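Local coordinates for beta 1-3 glucanase (Clostridium beijerinckii NCIMB 8052, PDB 5H4E), which probably hydrolyses the beta-1,3-linked glucose chains of beta-1,3-glucans, as a member of glycoside hydrolase family 64, at residues W28-K33 against A87-I92; G7-Q12 against M141-D146; G94-I99 against I117-P122; L148-T153 against I164-N169. One frame throughout, in Å; residues are numbered along the deposited sequence.

Interactions 1, 2 and 4 join the same two sheets. In each, a strand of the mixed sheet (86-92, 9-16 or 162-168) packs on a strand of the antiparallel sheet (26-33, 136-144 or 147-151). Interactions 1 and 4 are buried and mainly apolar. Interaction 2 is buried at one end and exposed at the other. Interaction 3 is a surface contact, made between strand 95-101 and the separate strand 117-120, and it involves two tyrosines and an arginine. Backbone hydrogen bonds tie the contacts together: Ala87 to Leu11 between 1 and 2, Val31 to Arg96 between 1 and 3, and Ala142 to Trp149 between 2 and 4.

Interaction 1: W28-K33 against A87-I92; sequences WAIVGK and AYIPKI
Trp28, which packs against Ala87, gives its NE1 to a hydrogen bond with Gln84 O. That bond lies outside the contact and would help to fix the turn of the indole. The benzo end of the ring system is the part that faces residues 87-92. Ala87 CB sits over the face of the six-membered ring, 3.9 Å from its centroid and 28° off the normal, in a CH-pi contact. Trp28 CH2 and CZ3 are both 3.6 Å from Ala87 CB. With chi1 at 66°, Trp28 CG lies between its backbone N and carbonyl carbon, which turns the benzo ring toward Ala87.

Ile30 CD1 also touches Ala87 CB, at 3.5 Å. The same Ile30 CD1 meets Ile89 CG2 at 3.7 Å, and these two side chains lie roughly perpendicular. At the other end, the extended Ile92 side chain reaches the backbone of Gly32 and Lys33. Its CG1 comes to 3.5 Å from Lys33 O.

The axes of strands 28-33 and 87-89 are 9.2 Å apart and only 14° from parallel. At that spacing the two backbones do not bond to each other. Side chains bridge the gap, and Ile92 packs on backbone. Leu11 and Met97 also pack on Ile30. Strand 26-33 belongs to the antiparallel sheet and strand 86-92 to the mixed sheet. This is face-to-face packing of two sheets, as in a beta sandwich or flattened barrel.

Interaction 2: G7-Q12 against M141-D146; sequences GFVTLQ and MAWTND
Val9 and Trp143 pack across two facing beta sheets, the mixed one with strand 9-16 and the antiparallel one with strand 136-144. The tight part has two contacts. Val9 CG2 stands over one face of the indole, 3.7 Å from the centroid of the six-membered ring and 13° off its normal. This is a CH-pi contact. Trp143 CG is anti to the backbone N (chi1 -176°), which swings the indole out toward Val9. Deeper in, Leu11 CD1 touches Met141 SD at 3.5 Å. The bent Met141 chain brings SD to Leu11, and Ile150 and Met97 pack close by.

The contact thins out toward Gly7, which is exposed. There the Trp143 ring meets backbone rather than side chains. Gly7 O lies 3.8 Å from Trp143 CH2, and Phe8 C lies 4.0 Å from Trp143 CZ3. Lys91 makes a cation-pi contact with the same indole, while Leu148 and Pro366 also touch the tryptophan. At the end of the strand, Thr144 to Asp146 form an ST turn. In it Asp146 N donates to Thr144 OG1 at 3.2 Å, with an N-H...O angle of 162°.

Interaction 3: G94-I99 against I117-P122; sequences GARMYI and IGYAGP
Tyr98 and Tyr119 reach toward each other from opposite directions and meet near their hydroxyls. Three kinds of interaction occur here.

The first is a hydrogen bond within segment 94-99. Arg96 NH1 donates to Tyr98 OH at 3.1 Å, with an N-H...O angle of 155°. The hydroxyl lies in the guanidinium plane, at its edge. The Arg96 chain is extended from CG to NE, which carries NH1 alongside the phenol. This bond would restrain both side chains.

The second is the meeting of the aromatic rims. Each hydroxyl lies at the edge of the other ring, close to its plane. Tyr98 OH and Tyr119 OH are 3.7 Å apart, which is van der Waals spacing. Tyr98 CE2 is 4.2 Å from Tyr119 CE1.

The third is contact with aliphatic carbon. Arg96 CD packs 3.6 Å from Tyr119 OH, and the guanidinium and Tyr119 ring planes are 73° apart. Pro122 CD approaches Tyr98 CE1 obliquely at 4.0 Å. Tyr98 OH is also 4.1 Å from Gly121 CA.

Strand 95-101 pairs with 26-33 and 136-144 in the antiparallel sheet. Strand 117-120 pairs with 108-111 in a separate hairpin. Trp138 flanks Tyr98 within the sheet. Tyr119 packs on Val31 and Pro122 on Phe136, so the hairpin side reaches strands 26-33 and 136-144 as well as 95-101.

Interaction 4: L148-T153 against I164-N169; sequences LWINTT and IQLVGN
Ile164 meets Ile150 and Thr152 by way of its CD1 methyl. Ile164 CD1 lies 3.9 Å from Ile150 CG1 and 3.7 Å from Thr152 CG2. It also presses on the backbone, with Thr152 N at 3.7 Å. The Ile164 and Thr152 side chains run alongside each other, head to tail. Ile164 CG1 is anti to the carbonyl carbon (chi1 -59°), and the methyl it carries ends over the Asn151-Thr152 peptide.

Leu166 fills the other half of the contact. Its two methyls spread between two partners. Leu166 CD2 is 4.1 Å from Ile150 CG2, while Leu166 CD1 is 4.1 Å from Leu148 CD2.

The next shell would steady the backbone that carries these groups. Asn151 points away from strand 164-168, and its ND2 donates to Thr152 O at 3.0 Å with an N-H...O angle of 169°. The donor sits well above the carbonyl plane, although the oxygen is in the plane of the amide. Asn151 ND2 also hydrogen-bonds to Glu140 OE1, and Thr152 O to Ser359 OG. The chain is probably held just where the Ile164 methyl presses on it.

Leu361 touches Ile150, Ile164 and Leu166, and Val363 packs on Leu166. The axes of strands 148-151 and 164-168 approach to 8.2 Å and run nearly antiparallel, at 165°. The two sheets are joined here mainly by methyl and methylene groups, with one methyl on a peptide. No polar bond joins the two strands; strand 147-151 hydrogen-bonds instead to strands 136-144 and 361-363. This points to cohesion by hydrophobic burial.

Interaction 1: W28-K33 against A87-I92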
loop_
_atom_site.group_PDB
_atom_site.type_symbol
_atom_site.label_atom_id
_atom_site.label_comp_id
_atom_site.label_asym_id
_atom_site.label_seq_id
_atom_site.Cartn_x
_atom_site.Cartn_y
_atom_site.Cartn_z
ATOM N N TRP A 28 3.480 -10.601 -15.076
ATOM C CA TRP A 28 2.684 -10.596 -13.853
ATOM C C TRP A 28 2.811 -11.890 -13.050
ATOM O O TRP A 28 3.056 -12.969 -13.607
ATOM C CB TRP A 28 1.214 -10.332 -14.171
ATOM C CG TRP A 28 0.567 -11.418 -14.962
ATOM C CD1 TRP A 28 0.467 -11.494 -16.326
ATOM C CD2 TRP A 28 -0.085 -12.576 -14.450
ATOM N NE1 TRP A 28 -0.210 -12.628 -16.686
ATOM C CE2 TRP A 28 -0.553 -13.315 -15.553
ATOM C CE3 TRP A 28 -0.321 -13.067 -13.163
ATOM C CZ2 TRP A 28 -1.233 -14.514 -15.410
ATOM C CZ3 TRP A 28 -1.001 -14.259 -13.026
ATOM C CH2 TRP A 28 -1.451 -14.966 -14.143
ATOM N N ALA A 29 2.651 -11.756 -11.737
ATOM C CA ALA A 29 2.571 -12.877 -10.811
ATOM C C ALA A 29 1.624 -12.490 -9.684
ATOM O O ALA A 29 1.607 -11.334 -9.265
ATOM C CB ALA A 29 3.957 -13.233 -10.254
ATOM N N ILE A 30 0.819 -13.433 -9.203
ATOM C CA ILE A 30 -0.010 -13.174 -8.019
ATOM C C ILE A 30 0.430 -14.076 -6.875
ATOM O O ILE A 30 0.452 -15.299 -7.019
ATOM C CB ILE A 30 -1.504 -13.416 -8.284
ATOM C CG1 ILE A 30 -1.995 -12.508 -9.417
ATOM C CG2 ILE A 30 -2.318 -13.165 -7.021
ATOM C CD1 ILE A 30 -3.428 -12.816 -9.848
ATOM N N VAL A 31 0.759 -13.468 -5.745
ATOM C CA VAL A 31 1.147 -14.206 -4.559
ATOM C C VAL A 31 0.235 -13.817 -3.411
ATOM O O VAL A 31 -0.219 -12.676 -3.327
ATOM C CB VAL A 31 2.622 -13.950 -4.202
ATOM C CG1 VAL A 31 3.514 -14.474 -5.311
ATOM C CG2 VAL A 31 2.871 -12.460 -3.992
ATOM N N GLY A 32 -0.056 -14.761 -2.530
ATOM C CA GLY A 32 -1.003 -14.495 -1.468
ATOM C C GLY A 32 -1.125 -15.685 -0.541
ATOM O O GLY A 32 -0.223 -16.518 -0.481
ATOM N N LYS A 33 -2.230 -15.760 0.194
ATOM C CA LYS A 33 -2.450 -16.893 1.086
ATOM C C LYS A 33 -3.747 -17.626 0.779
ATOM O O LYS A 33 -4.763 -17.004 0.478
ATOM C CB LYS A 33 -2.443 -16.432 2.539
ATOM C CG LYS A 33 -1.030 -16.214 3.070
ATOM C CD LYS A 33 -0.984 -15.086 4.076
ATOM C CE LYS A 33 -1.505 -15.500 5.431
ATOM N NZ LYS A 33 -1.351 -14.365 6.393
ATOM N N ALA A 87 -5.414 -12.904 -15.376
ATOM C CA ALA A 87 -5.347 -13.900 -14.319
ATOM C C ALA A 87 -6.747 -14.250 -13.810
ATOM O O ALA A 87 -7.642 -13.397 -13.800
ATOM C CB ALA A 87 -4.488 -13.387 -13.179
ATOM N N TYR A 88 -6.941 -15.503 -13.415
ATOM C CA TYR A 88 -8.132 -15.890 -12.650
ATOM C C TYR A 88 -7.770 -15.971 -11.185
ATOM O O TYR A 88 -6.731 -16.528 -10.856
ATOM C CB TYR A 88 -8.680 -17.250 -13.092
ATOM C CG TYR A 88 -9.074 -17.360 -14.541
ATOM C CD1 TYR A 88 -10.223 -16.734 -15.013
ATOM C CD2 TYR A 88 -8.321 -18.123 -15.429
ATOM C CE1 TYR A 88 -10.608 -16.852 -16.330
ATOM C CE2 TYR A 88 -8.695 -18.244 -16.757
ATOM C CZ TYR A 88 -9.843 -17.609 -17.195
ATOM O OH TYR A 88 -10.232 -17.707 -18.502
ATOM N N ILE A 89 -8.600 -15.423 -10.295
ATOM C CA ILE A 89 -8.411 -15.706 -8.868
ATOM C C ILE A 89 -9.657 -16.327 -8.262
ATOM O O ILE A 89 -10.787 -15.994 -8.655
ATOM C CB ILE A 89 -8.034 -14.436 -8.024
ATOM C CG1 ILE A 89 -9.064 -13.329 -8.204
ATOM C CG2 ILE A 89 -6.652 -13.928 -8.394
ATOM C CD1 ILE A 89 -9.022 -12.297 -7.089
ATOM N N PRO A 90 -9.449 -17.256 -7.316
ATOM C CA PRO A 90 -10.500 -17.775 -6.449
ATOM C C PRO A 90 -10.496 -16.933 -5.188
ATOM O O PRO A 90 -9.737 -15.961 -5.160
ATOM C CB PRO A 90 -10.040 -19.202 -6.174
ATOM C CG PRO A 90 -8.554 -19.039 -6.049
ATOM C CD PRO A 90 -8.163 -17.935 -7.051
ATOM N N LYS A 91 -11.303 -17.272 -4.184
ATOM C CA LYS A 91 -11.188 -16.629 -2.875
ATOM C C LYS A 91 -9.718 -16.676 -2.451
ATOM O O LYS A 91 -9.041 -17.682 -2.680
ATOM C CB LYS A 91 -12.068 -17.322 -1.836
ATOM C CG LYS A 91 -13.562 -17.278 -2.122
ATOM C CD LYS A 91 -14.132 -15.909 -1.886
ATOM C CE LYS A 91 -15.665 -15.922 -2.009
ATOM N NZ LYS A 91 -16.301 -16.886 -1.059
ATOM N N ILE A 92 -9.223 -15.581 -1.876
ATOM C CA ILE A 92 -7.799 -15.468 -1.563
ATOM C C ILE A 92 -7.585 -14.296 -0.611
ATOM O O ILE A 92 -8.335 -13.318 -0.638
ATOM C CB ILE A 92 -6.944 -15.286 -2.859
ATOM C CG1 ILE A 92 -5.443 -15.448 -2.576
ATOM C CG2 ILE A 92 -7.241 -13.945 -3.529
ATOM C CD1 ILE A 92 -4.588 -15.486 -3.852
#

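Interaction 2: G7-Q12 against M141-D146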
loop_
_atom_site.group_PDB
_atom_site.type_symbol
_atom_site.label_atom_id
_atom_site.label_comp_id
_atom_site.label_asym_id
_atom_site.label_seq_id
_atom_site.Cartn_x
_atom_site.Cartn_y
_atom_site.Cartn_z
ATOM N N GLY A 7 -17.198 -19.014 -10.843
ATOM C CA GLY A 7 -16.576 -19.253 -9.552
ATOM C C GLY A 7 -15.267 -18.516 -9.345
ATOM O O GLY A 7 -14.620 -18.678 -8.313
ATOM N N PHE A 8 -14.873 -17.716 -10.329
ATOM C CA PHE A 8 -13.618 -16.965 -10.269
ATOM C C PHE A 8 -13.851 -15.500 -10.563
ATOM O O PHE A 8 -14.903 -15.119 -11.074
ATOM C CB PHE A 8 -12.601 -17.519 -11.269
ATOM C CG PHE A 8 -12.113 -18.889 -10.933
ATOM C CD1 PHE A 8 -12.894 -20.006 -11.206
ATOM C CD2 PHE A 8 -10.877 -19.064 -10.339
ATOM C CE1 PHE A 8 -12.446 -21.284 -10.891
ATOM C CE2 PHE A 8 -10.417 -20.338 -10.024
ATOM C CZ PHE A 8 -11.205 -21.450 -10.299
ATOM N N VAL A 9 -12.871 -14.677 -10.214
ATOM C CA VAL A 9 -12.799 -13.297 -10.690
ATOM C C VAL A 9 -11.632 -13.205 -11.669
ATOM O O VAL A 9 -10.577 -13.800 -11.451
ATOM C CB VAL A 9 -12.603 -12.282 -9.537
ATOM C CG1 VAL A 9 -12.297 -10.887 -10.085
ATOM C CG2 VAL A 9 -13.839 -12.246 -8.637
ATOM N N THR A 10 -11.824 -12.488 -12.762
ATOM C CA THR A 10 -10.732 -12.297 -13.703
ATOM C C THR A 10 -10.085 -10.934 -13.483
ATOM O O THR A 10 -10.775 -9.924 -13.322
ATOM C CB THR A 10 -11.220 -12.423 -15.159
ATOM O OG1 THR A 10 -11.799 -13.719 -15.346
ATOM C CG2 THR A 10 -10.068 -12.227 -16.147
ATOM N N LEU A 11 -8.755 -10.926 -13.462
ATOM C CA LEU A 11 -7.971 -9.704 -13.433
ATOM C C LEU A 11 -7.272 -9.521 -14.787
ATOM O O LEU A 11 -6.368 -10.274 -15.131
ATOM C CB LEU A 11 -6.960 -9.763 -12.292
ATOM C CG LEU A 11 -7.551 -10.144 -10.931
ATOM C CD1 LEU A 11 -6.448 -10.304 -9.919
ATOM C CD2 LEU A 11 -8.575 -9.106 -10.448
ATOM N N GLN A 12 -7.712 -8.536 -15.562
ATOM C CA GLN A 12 -7.199 -8.340 -16.913
ATOM C C GLN A 12 -6.123 -7.262 -16.928
ATOM O O GLN A 12 -6.388 -6.134 -16.530
ATOM C CB GLN A 12 -8.338 -7.953 -17.862
ATOM C CG GLN A 12 -7.888 -7.564 -19.269
ATOM C CD GLN A 12 -7.461 -8.780 -20.076
ATOM O OE1 GLN A 12 -8.250 -9.705 -20.293
ATOM N NE2 GLN A 12 -6.203 -8.802 -20.491
ATOM N N MET A 141 -5.015 -7.147 -3.073
ATOM C CA MET A 141 -6.410 -7.591 -3.118
ATOM C C MET A 141 -6.704 -8.719 -2.149
ATOM O O MET A 141 -5.809 -9.450 -1.728
ATOM C CB MET A 141 -6.795 -8.031 -4.529
ATOM C CG MET A 141 -6.394 -9.433 -4.858
ATOM S SD MET A 141 -5.800 -9.487 -6.548
ATOM C CE MET A 141 -4.209 -8.747 -6.249
ATOM N N ALA A 142 -7.972 -8.823 -1.774
ATOM C CA ALA A 142 -8.447 -9.966 -1.003
ATOM C C ALA A 142 -9.895 -10.216 -1.385
ATOM O O ALA A 142 -10.668 -9.274 -1.571
ATOM C CB ALA A 142 -8.311 -9.721 0.483
ATOM N N TRP A 143 -10.245 -11.485 -1.535
ATOM C CA TRP A 143 -11.606 -11.855 -1.850
ATOM C C TRP A 143 -12.047 -12.806 -0.754
ATOM O O TRP A 143 -11.534 -13.921 -0.649
ATOM C CB TRP A 143 -11.693 -12.495 -3.231
ATOM C CG TRP A 143 -13.084 -12.833 -3.680
ATOM C CD1 TRP A 143 -14.266 -12.372 -3.161
ATOM C CD2 TRP A 143 -13.429 -13.722 -4.740
ATOM N NE1 TRP A 143 -15.329 -12.928 -3.843
ATOM C CE2 TRP A 143 -14.838 -13.762 -4.817
ATOM C CE3 TRP A 143 -12.680 -14.498 -5.631
ATOM C CZ2 TRP A 143 -15.508 -14.535 -5.760
ATOM C CZ3 TRP A 143 -13.343 -15.267 -6.557
ATOM C CH2 TRP A 143 -14.745 -15.285 -6.615
ATOM N N THR A 144 -12.973 -12.343 0.079
ATOM C CA THR A 144 -13.385 -13.095 1.254
ATOM C C THR A 144 -14.879 -13.341 1.242
ATOM O O THR A 144 -15.555 -13.060 0.252
ATOM C CB THR A 144 -13.022 -12.351 2.538
ATOM O OG1 THR A 144 -13.798 -11.148 2.613
ATOM C CG2 THR A 144 -11.535 -11.988 2.539
ATOM N N ASN A 145 -15.391 -13.842 2.360
ATOM C CA ASN A 145 -16.824 -14.051 2.525
ATOM C C ASN A 145 -17.637 -12.759 2.370
ATOM O O ASN A 145 -18.838 -12.792 2.098
ATOM C CB ASN A 145 -17.099 -14.672 3.897
ATOM C CG ASN A 145 -18.570 -14.938 4.127
ATOM O OD1 ASN A 145 -19.250 -15.497 3.259
ATOM N ND2 ASN A 145 -19.077 -14.531 5.296
ATOM N N ASP A 146 -16.965 -11.624 2.532
ATOM C CA ASP A 146 -17.622 -10.324 2.528
ATOM C C ASP A 146 -17.405 -9.520 1.245
ATOM O O ASP A 146 -17.779 -8.350 1.175
ATOM C CB ASP A 146 -17.150 -9.517 3.733
ATOM C CG ASP A 146 -17.451 -10.216 5.043
ATOM O OD1 ASP A 146 -18.512 -10.877 5.126
ATOM O OD2 ASP A 146 -16.632 -10.109 5.984
#

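Interaction 3: G94-I99 against I117-P122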
loop_
_atom_site.group_PDB
_atom_site.type_symbol
_atom_site.label_atom_id
_atom_site.label_comp_id
_atom_site.label_asym_id
_atom_site.label_seq_id
_atom_site.Cartn_x
_atom_site.Cartn_y
_atom_site.Cartn_z
ATOM N N GLY A 94 -4.641 -11.580 1.559
ATOM C CA GLY A 94 -3.328 -10.957 1.600
ATOM C C GLY A 94 -2.567 -11.073 0.292
ATOM O O GLY A 94 -1.368 -11.346 0.282
ATOM N N ALA A 95 -3.263 -10.877 -0.822
ATOM C CA ALA A 95 -2.665 -11.142 -2.133
ATOM C C ALA A 95 -2.058 -9.892 -2.756
ATOM O O ALA A 95 -2.530 -8.770 -2.512
ATOM C CB ALA A 95 -3.712 -11.751 -3.079
ATOM N N ARG A 96 -0.992 -10.092 -3.530
ATOM C CA ARG A 96 -0.395 -9.036 -4.337
ATOM C C ARG A 96 -0.219 -9.511 -5.777
ATOM O O ARG A 96 0.315 -10.598 -6.019
ATOM C CB ARG A 96 0.958 -8.618 -3.779
ATOM C CG ARG A 96 0.897 -8.000 -2.407
ATOM C CD ARG A 96 2.292 -7.667 -1.957
ATOM N NE ARG A 96 2.279 -6.860 -0.757
ATOM C CZ ARG A 96 3.346 -6.241 -0.264
ATOM N NH1 ARG A 96 4.515 -6.332 -0.882
ATOM N NH2 ARG A 96 3.233 -5.518 0.842
ATOM N N MET A 97 -0.664 -8.698 -6.730
ATOM C CA MET A 97 -0.361 -8.955 -8.130
ATOM C C MET A 97 0.774 -8.044 -8.558
ATOM O O MET A 97 0.548 -6.867 -8.812
ATOM C CB MET A 97 -1.584 -8.725 -9.026
ATOM C CG MET A 97 -1.321 -9.023 -10.502
ATOM S SD MET A 97 -2.886 -8.990 -11.413
ATOM C CE MET A 97 -2.415 -9.673 -12.997
ATOM N N TYR A 98 1.991 -8.579 -8.620
ATOM C CA TYR A 98 3.140 -7.800 -9.077
ATOM C C TYR A 98 3.130 -7.732 -10.595
ATOM O O TYR A 98 2.969 -8.749 -11.255
ATOM C CB TYR A 98 4.473 -8.428 -8.618
ATOM C CG TYR A 98 4.744 -8.364 -7.134
ATOM C CD1 TYR A 98 5.367 -7.257 -6.571
ATOM C CD2 TYR A 98 4.420 -9.430 -6.304
ATOM C CE1 TYR A 98 5.633 -7.198 -5.222
ATOM C CE2 TYR A 98 4.678 -9.380 -4.947
ATOM C CZ TYR A 98 5.294 -8.259 -4.414
ATOM O OH TYR A 98 5.562 -8.194 -3.067
ATOM N N ILE A 99 3.310 -6.535 -11.141
ATOM C CA ILE A 99 3.369 -6.350 -12.578
ATOM C C ILE A 99 4.633 -5.560 -12.890
ATOM O O ILE A 99 4.758 -4.408 -12.472
ATOM C CB ILE A 99 2.120 -5.626 -13.117
ATOM C CG1 ILE A 99 0.866 -6.447 -12.785
ATOM C CG2 ILE A 99 2.230 -5.418 -14.650
ATOM C CD1 ILE A 99 -0.432 -5.730 -13.063
ATOM N N ILE A 117 6.354 -21.124 5.653
ATOM C CA ILE A 117 7.006 -20.848 4.374
ATOM C C ILE A 117 6.480 -19.584 3.700
ATOM O O ILE A 117 5.284 -19.467 3.448
ATOM C CB ILE A 117 6.820 -22.015 3.399
ATOM C CG1 ILE A 117 7.350 -23.313 4.011
ATOM C CG2 ILE A 117 7.476 -21.709 2.064
ATOM C CD1 ILE A 117 8.697 -23.174 4.699
ATOM N N GLY A 118 7.370 -18.646 3.394
ATOM C CA GLY A 118 6.946 -17.378 2.829
ATOM C C GLY A 118 7.791 -16.907 1.666
ATOM O O GLY A 118 8.531 -17.673 1.054
ATOM N N TYR A 119 7.678 -15.625 1.343
ATOM C CA TYR A 119 8.481 -15.075 0.260
ATOM C C TYR A 119 8.980 -13.678 0.611
ATOM O O TYR A 119 8.382 -12.968 1.430
ATOM C CB TYR A 119 7.687 -15.032 -1.051
ATOM C CG TYR A 119 6.648 -13.932 -1.097
ATOM C CD1 TYR A 119 6.943 -12.692 -1.655
ATOM C CD2 TYR A 119 5.371 -14.129 -0.569
ATOM C CE1 TYR A 119 5.994 -11.674 -1.695
ATOM C CE2 TYR A 119 4.409 -13.119 -0.607
ATOM C CZ TYR A 119 4.733 -11.891 -1.173
ATOM O OH TYR A 119 3.794 -10.881 -1.228
ATOM N N ALA A 120 10.081 -13.304 -0.033
ATOM C CA ALA A 120 10.642 -11.972 0.088
ATOM C C ALA A 120 10.431 -11.251 -1.228
ATOM O O ALA A 120 10.980 -11.652 -2.251
ATOM C CB ALA A 120 12.124 -12.034 0.437
ATOM N N GLY A 121 9.605 -10.212 -1.209
ATOM C CA GLY A 121 9.460 -9.349 -2.365
ATOM C C GLY A 121 10.580 -8.327 -2.323
ATOM O O GLY A 121 11.459 -8.409 -1.467
ATOM N N PRO A 122 10.561 -7.358 -3.244
ATOM C CA PRO A 122 11.637 -6.361 -3.283
ATOM C C PRO A 122 11.788 -5.636 -1.952
ATOM O O PRO A 122 10.800 -5.210 -1.360
ATOM C CB PRO A 122 11.182 -5.390 -4.379
ATOM C CG PRO A 122 10.269 -6.210 -5.250
ATOM C CD PRO A 122 9.579 -7.171 -4.329
#

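Interaction 4: L148-T153 against I164-N169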
loop_
_atom_site.group_PDB
_atom_site.type_symbol
_atom_site.label_atom_id
_atom_site.label_comp_id
_atom_site.label_asym_id
_atom_site.label_seq_id
_atom_site.Cartn_x
_atom_site.Cartn_y
_atom_site.Cartn_z
ATOM N N LEU A 148 -14.880 -8.532 -2.419
ATOM C CA LEU A 148 -13.519 -8.349 -2.913
ATOM C C LEU A 148 -13.071 -6.911 -2.682
ATOM O O LEU A 148 -13.835 -5.979 -2.917
ATOM C CB LEU A 148 -13.445 -8.708 -4.398
ATOM C CG LEU A 148 -12.114 -8.659 -5.153
ATOM C CD1 LEU A 148 -12.198 -9.636 -6.313
ATOM C CD2 LEU A 148 -11.846 -7.269 -5.667
ATOM N N TRP A 149 -11.832 -6.748 -2.219
ATOM C CA TRP A 149 -11.187 -5.441 -2.104
ATOM C C TRP A 149 -9.987 -5.464 -3.020
ATOM O O TRP A 149 -9.256 -6.438 -3.021
ATOM C CB TRP A 149 -10.706 -5.152 -0.677
ATOM C CG TRP A 149 -11.768 -4.844 0.324
ATOM C CD1 TRP A 149 -12.052 -3.617 0.878
ATOM C CD2 TRP A 149 -12.676 -5.774 0.922
ATOM N NE1 TRP A 149 -13.086 -3.734 1.772
ATOM C CE2 TRP A 149 -13.491 -5.044 1.817
ATOM C CE3 TRP A 149 -12.889 -7.148 0.782
ATOM C CZ2 TRP A 149 -14.497 -5.647 2.573
ATOM C CZ3 TRP A 149 -13.898 -7.746 1.532
ATOM C CH2 TRP A 149 -14.685 -6.993 2.418
ATOM N N ILE A 150 -9.774 -4.414 -3.798
ATOM C CA ILE A 150 -8.581 -4.369 -4.626
ATOM C C ILE A 150 -8.125 -2.919 -4.705
ATOM O O ILE A 150 -8.956 -2.005 -4.699
ATOM C CB ILE A 150 -8.839 -4.989 -6.032
ATOM C CG1 ILE A 150 -7.568 -4.951 -6.884
ATOM C CG2 ILE A 150 -10.022 -4.298 -6.743
ATOM C CD1 ILE A 150 -7.628 -5.855 -8.103
ATOM N N ASN A 151 -6.812 -2.688 -4.698
ATOM C CA ASN A 151 -6.326 -1.307 -4.734
ATOM C C ASN A 151 -4.930 -1.171 -5.336
ATOM O O ASN A 151 -4.108 -2.094 -5.243
ATOM C CB ASN A 151 -6.326 -0.685 -3.317
ATOM C CG ASN A 151 -5.459 -1.461 -2.330
ATOM O OD1 ASN A 151 -5.918 -2.419 -1.714
ATOM N ND2 ASN A 151 -4.197 -1.047 -2.177
ATOM N N THR A 152 -4.691 -0.024 -5.969
ATOM C CA THR A 152 -3.329 0.435 -6.229
ATOM C C THR A 152 -2.740 0.926 -4.916
ATOM O O THR A 152 -3.476 1.214 -3.962
ATOM C CB THR A 152 -3.280 1.584 -7.243
ATOM O OG1 THR A 152 -3.886 2.760 -6.681
ATOM C CG2 THR A 152 -3.989 1.218 -8.535
ATOM N N THR A 153 -1.421 1.063 -4.844
ATOM C CA THR A 153 -0.858 1.584 -3.613
ATOM C C THR A 153 0.374 2.440 -3.862
ATOM O O THR A 153 1.269 2.044 -4.611
ATOM C CB THR A 153 -0.502 0.438 -2.635
ATOM O OG1 THR A 153 0.152 0.981 -1.486
ATOM C CG2 THR A 153 0.410 -0.606 -3.295
ATOM N N ILE A 164 -7.006 0.929 -11.564
ATOM C CA ILE A 164 -7.748 -0.308 -11.629
ATOM C C ILE A 164 -9.223 0.018 -11.801
ATOM O O ILE A 164 -9.750 0.916 -11.138
ATOM C CB ILE A 164 -7.517 -1.169 -10.351
ATOM C CG1 ILE A 164 -6.019 -1.481 -10.187
ATOM C CG2 ILE A 164 -8.393 -2.451 -10.369
ATOM C CD1 ILE A 164 -5.663 -2.097 -8.838
ATOM N N GLN A 165 -9.868 -0.703 -12.707
ATOM C CA GLN A 165 -11.322 -0.646 -12.838
ATOM C C GLN A 165 -11.935 -1.916 -12.280
ATOM O O GLN A 165 -11.662 -2.998 -12.781
ATOM C CB GLN A 165 -11.735 -0.474 -14.301
ATOM C CG GLN A 165 -13.260 -0.569 -14.519
ATOM C CD GLN A 165 -13.633 -0.612 -15.997
ATOM O OE1 GLN A 165 -12.775 -0.817 -16.857
ATOM N NE2 GLN A 165 -14.915 -0.403 -16.297
ATOM N N LEU A 166 -12.771 -1.793 -11.254
ATOM C CA LEU A 166 -13.428 -2.961 -10.694
ATOM C C LEU A 166 -14.882 -2.965 -11.126
ATOM O O LEU A 166 -15.591 -1.955 -10.978
ATOM C CB LEU A 166 -13.335 -2.986 -9.155
ATOM C CG LEU A 166 -14.128 -4.119 -8.484
ATOM C CD1 LEU A 166 -13.610 -5.497 -8.928
ATOM C CD2 LEU A 166 -14.114 -4.004 -6.952
ATOM N N VAL A 167 -15.317 -4.103 -11.658
ATOM C CA VAL A 167 -16.663 -4.239 -12.190
ATOM C C VAL A 167 -17.393 -5.352 -11.452
ATOM O O VAL A 167 -16.936 -6.505 -11.432
ATOM C CB VAL A 167 -16.648 -4.550 -13.710
ATOM C CG1 VAL A 167 -18.081 -4.745 -14.239
ATOM C CG2 VAL A 167 -15.913 -3.445 -14.473
ATOM N N GLY A 168 -18.521 -5.006 -10.847
ATOM C CA GLY A 168 -19.306 -5.985 -10.123
ATOM C C GLY A 168 -20.288 -6.701 -11.033
ATOM O O GLY A 168 -20.493 -6.301 -12.175
ATOM N N ASN A 169 -20.891 -7.771 -10.520
ATOM C CA ASN A 169 -21.899 -8.513 -11.268
ATOM C C ASN A 169 -23.232 -7.795 -11.416
ATOM O O ASN A 169 -24.054 -8.185 -12.250
ATOM C CB ASN A 169 -22.148 -9.872 -10.602
ATOM C CG ASN A 169 -21.126 -10.912 -11.008
ATOM O OD1 ASN A 169 -20.904 -11.144 -12.195
ATOM N ND2 ASN A 169 -20.502 -11.549 -10.025
#